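Local coordinates for DNA processing protein DprA (Streptococcus pneumoniae, PDB 3UQZ) that binds single-stranded DNA, protects it from nucleases and helps load the RecA recombinase onto it during natural transformation, at residues S14-N18 and Q19-K23; S86-Y89 and D90-L94; N209-I212 and A213-R217. All blocks are in the same frame, centred on the assembly; numbering follows the deposited sequence.

Overall arrangement
The three contacts follow one another along the chain, from the SAM-like N-terminal domain into the Rossmann-like one. Contact 2 is the middle piece and touches both others: its centre lies about 12 Å from that of contact 1 and about 10 Å from that of contact 3. The centres of contacts 1 and 3 are about 20 Å apart, and their nearest atoms come within about 4 Å without touching. Asn-18 of contact 1 reads the backbone of contact 2, with OD1 2.8 Å from Val-93 N and ND2 2.8 Å from Ala-91 O. On the contact 3 side, Arg-210 NH1 reaches Asp-90 O at 2.6 Å, and Ile-88 CG2 packs against Gly-214 CA, 3.6 Å away.

Contact 1: S14-N18 and Q19-K23; sequences SGLTN and QQILK
The side-chain amide of Gln-20 lies between Thr-17 and Leu-16. Thr-17 OG1 sits over one face, 3.4 Å from Gln-20 CD, while the Leu-16 side chain lies on the opposite side of the amide plane, near the oxygen end and crossing the glutamine at about a right angle; Leu-16 CD1 is 4.0 Å from Gln-20 OE1. That oxygen accepts from Thr-17 N at 2.9 Å in a nearly straight bond, the N-H tilted 27° from the carbonyl plane. A water donates to Gln-20 OE1 as well, and to Gly-15 O, so it bridges the turn to the helix.

The bond is returned: Gln-20 N donates to Thr-17 OG1 over 3.2 Å. With chi1 at 67°, OG1 is held between the backbone N and the carbonyl carbon, where it can face the first turn. Thr-17 is thus the N-cap of helix 18-28 and, with Gln-20, makes a capping box. Just upstream, Gly-15 with its positive phi closes helix 5-13 in a Schellman motif, and the few residues between join two consecutive helices of the SAM-like domain.

Ordinary helical bonds begin at once, Ile-21 N to Thr-17 O at 3.0 Å and Leu-22 N to Asn-18 O at 2.9 Å. Alongside, Leu-16 CB meets Ile-21 CG1 at 3.8 Å, and both side chains also pack on Leu-11 of helix 5-13. The Asn-18 amide is turned away from its own helix toward residues 90-93, CG anti to the backbone N (chi1 -168°); Leu-22 CD1 comes to its nitrogen end at 3.6 Å. Asn-18 ND2 donates to Asp-90 OD1 as well as to Ala-91 O, and Asn-18 OD1 accepts from Val-93 N.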
# COMPACT_ATOMS: atom_id res chain seq x y z
N SER A 14 -13.35 -39.75 21.09
CA SER A 14 -12.59 -40.99 21.20
C SER A 14 -11.11 -40.76 20.88
O SER A 14 -10.30 -41.66 21.05
CB SER A 14 -13.17 -42.06 20.29
OG SER A 14 -14.55 -42.27 20.55
N GLY A 15 -10.78 -39.55 20.42
CA GLY A 15 -9.42 -39.14 20.13
C GLY A 15 -9.06 -38.92 18.67
O GLY A 15 -7.89 -38.69 18.37
N LEU A 16 -10.05 -38.97 17.76
CA LEU A 16 -9.78 -38.77 16.34
C LEU A 16 -9.72 -37.28 16.01
O LEU A 16 -10.57 -36.51 16.47
CB LEU A 16 -10.84 -39.50 15.49
CG LEU A 16 -10.42 -40.81 14.79
CD1 LEU A 16 -9.53 -41.69 15.67
CD2 LEU A 16 -11.64 -41.59 14.29
N THR A 17 -8.70 -36.87 15.24
CA THR A 17 -8.53 -35.47 14.81
C THR A 17 -9.49 -35.20 13.66
O THR A 17 -9.95 -36.14 13.00
CB THR A 17 -7.09 -35.16 14.36
OG1 THR A 17 -6.80 -35.89 13.18
CG2 THR A 17 -6.06 -35.43 15.44
N ASN A 18 -9.76 -33.91 13.40
CA ASN A 18 -10.61 -33.47 12.30
C ASN A 18 -10.14 -34.03 10.96
O ASN A 18 -10.97 -34.51 10.18
CB ASN A 18 -10.64 -31.96 12.25
CG ASN A 18 -11.70 -31.43 11.36
OD1 ASN A 18 -12.83 -31.22 11.79
ND2 ASN A 18 -11.35 -31.22 10.09
N GLN A 19 -8.81 -34.00 10.70
CA GLN A 19 -8.25 -34.57 9.47
C GLN A 19 -8.51 -36.07 9.39
O GLN A 19 -8.88 -36.56 8.32
CB GLN A 19 -6.74 -34.28 9.33
CG GLN A 19 -6.39 -33.25 8.26
CD GLN A 19 -6.95 -33.55 6.88
OE1 GLN A 19 -7.05 -34.70 6.44
NE2 GLN A 19 -7.30 -32.50 6.16
N GLN A 20 -8.36 -36.79 10.54
CA GLN A 20 -8.61 -38.23 10.60
C GLN A 20 -10.07 -38.57 10.28
O GLN A 20 -10.30 -39.51 9.51
CB GLN A 20 -8.17 -38.82 11.95
CG GLN A 20 -6.66 -38.93 12.09
CD GLN A 20 -6.17 -39.18 13.50
OE1 GLN A 20 -6.88 -38.94 14.50
NE2 GLN A 20 -4.93 -39.63 13.60
N ILE A 21 -11.04 -37.79 10.81
CA ILE A 21 -12.48 -37.98 10.54
C ILE A 21 -12.80 -37.65 9.07
O ILE A 21 -13.61 -38.35 8.45
CB ILE A 21 -13.39 -37.24 11.57
CG1 ILE A 21 -13.12 -37.78 13.00
CG2 ILE A 21 -14.88 -37.37 11.20
CD1 ILE A 21 -13.29 -36.84 14.06
N LEU A 22 -12.12 -36.63 8.51
CA LEU A 22 -12.25 -36.26 7.10
C LEU A 22 -11.88 -37.42 6.18
O LEU A 22 -12.62 -37.67 5.24
CB LEU A 22 -11.41 -35.01 6.78
CG LEU A 22 -12.20 -33.71 6.63
CD1 LEU A 22 -11.29 -32.51 6.75
CD2 LEU A 22 -13.01 -33.68 5.32
N LYS A 23 -10.78 -38.17 6.48
CA LYS A 23 -10.36 -39.36 5.72
C LYS A 23 -11.45 -40.44 5.78
O LYS A 23 -11.80 -41.00 4.74
CB LYS A 23 -9.04 -39.95 6.26
CG LYS A 23 -7.80 -39.20 5.84
CD LYS A 23 -6.55 -39.91 6.33
CE LYS A 23 -5.32 -39.04 6.15
NZ LYS A 23 -5.15 -38.05 7.25
O HOH W 1 -5.96 -39.44 16.92

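Contact 2: S86-Y89 and D90-L94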
# COMPACT_ATOMS: atom_id res chain seq x y z
N SER A 86 -15.89 -26.02 2.52
CA SER A 86 -15.55 -27.41 2.20
C SER A 86 -14.26 -27.52 1.38
O SER A 86 -13.62 -28.57 1.42
CB SER A 86 -16.69 -28.07 1.44
OG SER A 86 -16.80 -27.53 0.13
N GLU A 87 -13.89 -26.45 0.64
CA GLU A 87 -12.71 -26.40 -0.23
C GLU A 87 -11.38 -26.20 0.48
O GLU A 87 -10.33 -26.38 -0.14
CB GLU A 87 -12.88 -25.33 -1.31
CG GLU A 87 -14.01 -25.56 -2.29
CD GLU A 87 -14.38 -24.28 -3.01
OE1 GLU A 87 -15.47 -24.23 -3.61
OE2 GLU A 87 -13.58 -23.31 -2.95
N ILE A 88 -11.39 -25.80 1.75
CA ILE A 88 -10.15 -25.56 2.49
C ILE A 88 -9.51 -26.85 2.96
O ILE A 88 -10.17 -27.88 3.08
CB ILE A 88 -10.30 -24.53 3.65
CG1 ILE A 88 -11.21 -25.05 4.79
CG2 ILE A 88 -10.75 -23.17 3.14
CD1 ILE A 88 -10.79 -24.69 6.15
N TYR A 89 -8.21 -26.78 3.25
CA TYR A 89 -7.50 -27.92 3.81
C TYR A 89 -7.95 -28.00 5.28
O TYR A 89 -8.01 -26.97 5.97
CB TYR A 89 -5.98 -27.73 3.69
CG TYR A 89 -5.19 -28.72 4.51
CD1 TYR A 89 -5.16 -30.07 4.16
CD2 TYR A 89 -4.51 -28.33 5.66
CE1 TYR A 89 -4.48 -31.00 4.94
CE2 TYR A 89 -3.83 -29.25 6.45
CZ TYR A 89 -3.81 -30.59 6.08
OH TYR A 89 -3.13 -31.50 6.85
N ASP A 90 -8.29 -29.21 5.75
CA ASP A 90 -8.75 -29.47 7.13
C ASP A 90 -10.07 -28.75 7.45
O ASP A 90 -10.23 -28.18 8.53
CB ASP A 90 -7.62 -29.20 8.16
CG ASP A 90 -7.80 -29.86 9.51
OD1 ASP A 90 -8.41 -30.94 9.56
OD2 ASP A 90 -7.31 -29.31 10.52
N ALA A 91 -11.03 -28.79 6.50
CA ALA A 91 -12.35 -28.18 6.67
C ALA A 91 -13.03 -28.73 7.94
O ALA A 91 -12.94 -29.93 8.19
CB ALA A 91 -13.20 -28.47 5.45
N PRO A 92 -13.65 -27.88 8.80
CA PRO A 92 -14.30 -28.41 10.01
C PRO A 92 -15.31 -29.49 9.67
O PRO A 92 -16.13 -29.33 8.77
CB PRO A 92 -14.97 -27.18 10.65
CG PRO A 92 -15.00 -26.16 9.60
CD PRO A 92 -13.83 -26.42 8.69
N VAL A 93 -15.16 -30.63 10.31
CA VAL A 93 -16.00 -31.79 10.07
C VAL A 93 -17.40 -31.67 10.73
O VAL A 93 -18.39 -32.16 10.17
CB VAL A 93 -15.20 -33.06 10.41
CG1 VAL A 93 -15.57 -33.68 11.75
CG2 VAL A 93 -15.24 -34.06 9.27
N LEU A 94 -17.48 -30.97 11.87
CA LEU A 94 -18.71 -30.74 12.63
C LEU A 94 -18.65 -29.35 13.28
O LEU A 94 -17.62 -28.99 13.86
CB LEU A 94 -18.89 -31.85 13.70
CG LEU A 94 -20.10 -31.77 14.66
CD1 LEU A 94 -21.37 -32.26 14.00
CD2 LEU A 94 -19.84 -32.55 15.92
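Ile-88 and Ala-91 meet at the two ends of a tight reversal, a local side-chain contact in the loop that leads from helix 83-86 to strand 94-99 of the central sheet. The branch that does the touching is CG1 of Ile-88, 4.0 Å from Ala-91 CB and 3.8 Å from Ala-91 CA. Its chi1 of 67° folds CG1 back over the main chain, toward Ala-91, and from there CD1 carries on along the chain until it comes within 4.3 Å of Pro-92 CD. The isoleucine therefore bridges the mouth of the turn with purely apolar contacts.

From Ile-88 to Ala-91 the backbone makes a type II beta turn, with Tyr-89 and Asp-90 in its two central places; Asp-90 takes the positive phi of the second of these. At the tip, Asp-90 CB lies over one face of the Tyr-89 ring, 4.3 Å from its centroid and 18° off the ring normal, a CH-pi contact displaced toward the ring's rim. The two side chains slant across each other, the carboxylate plane turned 45° from the ring, and the carboxylate itself leads away to Asn-18 of helix 18-28.

Around the turn, Tyr-89 N donates to Glu-240 OE2, and Pro-92 O is hydrogen-bonded to Tyr-81 OH. The aliphatic part is covered from helix 204-215: Ile-88 packs on Arg-210, and Pro-92 on both Arg-210 and Ile-211. Gln-19 of helix 18-28 touches Tyr-89 and Asp-90 at the tip of the turn.

Contact 3: N209-I212 and A213-R217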
# COMPACT_ATOMS: atom_id res chain seq x y z
N ASN A 209 -9.51 -19.33 13.20
CA ASN A 209 -9.16 -18.41 12.11
C ASN A 209 -9.26 -19.03 10.72
O ASN A 209 -9.63 -18.33 9.76
CB ASN A 209 -7.80 -17.78 12.32
CG ASN A 209 -7.74 -16.82 13.48
OD1 ASN A 209 -8.70 -16.13 13.82
ND2 ASN A 209 -6.57 -16.73 14.08
N ARG A 210 -8.94 -20.32 10.61
CA ARG A 210 -9.01 -21.13 9.38
C ARG A 210 -10.47 -21.13 8.85
O ARG A 210 -10.67 -21.01 7.64
CB ARG A 210 -8.46 -22.54 9.68
CG ARG A 210 -9.25 -23.72 9.10
CD ARG A 210 -8.86 -25.07 9.67
NE ARG A 210 -9.26 -25.17 11.07
CZ ARG A 210 -10.13 -26.05 11.55
NH1 ARG A 210 -10.67 -26.95 10.75
NH2 ARG A 210 -10.44 -26.04 12.84
N ILE A 211 -11.47 -21.22 9.77
CA ILE A 211 -12.91 -21.21 9.48
C ILE A 211 -13.35 -19.80 9.04
O ILE A 211 -14.06 -19.69 8.04
CB ILE A 211 -13.76 -21.75 10.67
CG1 ILE A 211 -13.29 -23.15 11.10
CG2 ILE A 211 -15.27 -21.74 10.34
CD1 ILE A 211 -13.75 -23.60 12.49
N ILE A 212 -12.92 -18.73 9.77
CA ILE A 212 -13.21 -17.33 9.44
C ILE A 212 -12.82 -17.06 7.98
O ILE A 212 -13.66 -16.60 7.20
CB ILE A 212 -12.52 -16.32 10.41
CG1 ILE A 212 -13.07 -16.44 11.85
CG2 ILE A 212 -12.64 -14.87 9.89
CD1 ILE A 212 -12.31 -15.68 12.87
N ALA A 213 -11.57 -17.40 7.60
CA ALA A 213 -11.06 -17.22 6.25
C ALA A 213 -11.77 -18.13 5.25
O ALA A 213 -12.24 -17.64 4.23
CB ALA A 213 -9.56 -17.47 6.22
N GLY A 214 -11.90 -19.42 5.58
CA GLY A 214 -12.53 -20.44 4.75
C GLY A 214 -13.97 -20.18 4.34
O GLY A 214 -14.37 -20.53 3.23
N LEU A 215 -14.74 -19.57 5.24
CA LEU A 215 -16.14 -19.20 5.03
C LEU A 215 -16.31 -18.13 3.93
O LEU A 215 -17.36 -18.09 3.30
CB LEU A 215 -16.66 -18.63 6.36
CG LEU A 215 -17.93 -19.18 7.03
CD1 LEU A 215 -18.26 -20.60 6.62
CD2 LEU A 215 -17.81 -19.08 8.54
N CYS A 216 -15.30 -17.26 3.73
CA CYS A 216 -15.37 -16.10 2.84
C CYS A 216 -14.51 -16.11 1.58
O CYS A 216 -13.49 -16.79 1.52
CB CYS A 216 -15.14 -14.82 3.65
SG CYS A 216 -15.75 -14.92 5.35
N ARG A 217 -14.91 -15.29 0.59
CA ARG A 217 -14.21 -15.12 -0.69
C ARG A 217 -13.12 -14.03 -0.60
O ARG A 217 -12.26 -13.95 -1.48
CB ARG A 217 -15.20 -14.80 -1.83
CG ARG A 217 -16.31 -15.83 -2.01
CD ARG A 217 -15.93 -16.94 -2.95
NE ARG A 217 -16.69 -16.88 -4.20
CZ ARG A 217 -17.85 -17.47 -4.42
NH1 ARG A 217 -18.43 -18.19 -3.46
NH2 ARG A 217 -18.45 -17.36 -5.60
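Leu-215 lies beside Ile-211 one turn further along helix 204-215, the two side chains pointing the same way with Leu-215 CD2 4.1 Å from Ile-211 CG2. In Ile-211 CG2 is anti to the backbone N and CG1 beside it (chi1 -54°), which turns CG2 to Leu-215 and CG1 to the guanidinium of Arg-210. Along this last stretch of helix the backbone amides are paired in regular succession: Ala-213 N donates to Asn-209 O at 3.0 Å, Gly-214 N to Arg-210 O at 2.9 Å and Leu-215 N to Ile-211 O at 2.9 Å. The first is nearly straight, at 172° about the hydrogen, and the next two are more bent. Cys-216 N then reaches back only three residues, to Ala-213 O at 3.1 Å, as the chain leaves the helix for strand 218-222.

Carbonyls near the helix end find a cation: Arg-242 donates through NH2 to Gly-214 O and through NE to Cys-216 O, so a single guanidinium spans the exit from the helix. Ile-212 and Cys-216 face the sheet of the Rossmann-like domain, where both touch Ala-110 of strand 108-113.

Each nitrogen of the Arg-210 guanidinium is engaged: NE donates to Ala-207 O within the same helix, NH1 to Asp-90 O, and NH2 makes a salt bridge with Glu-193 OE2. Ile-211 CG1 lies 4.3 Å above the centre of the guanidinium plane and covers one face.

With partners for all three nitrogens and an apolar group over one face, the Arg-210 guanidinium has its rotation fixed; its charge is probably balanced at least in part by Glu-193, while the NH1 bond to Asp-90 O ties this buried helix to the 88-91 turn.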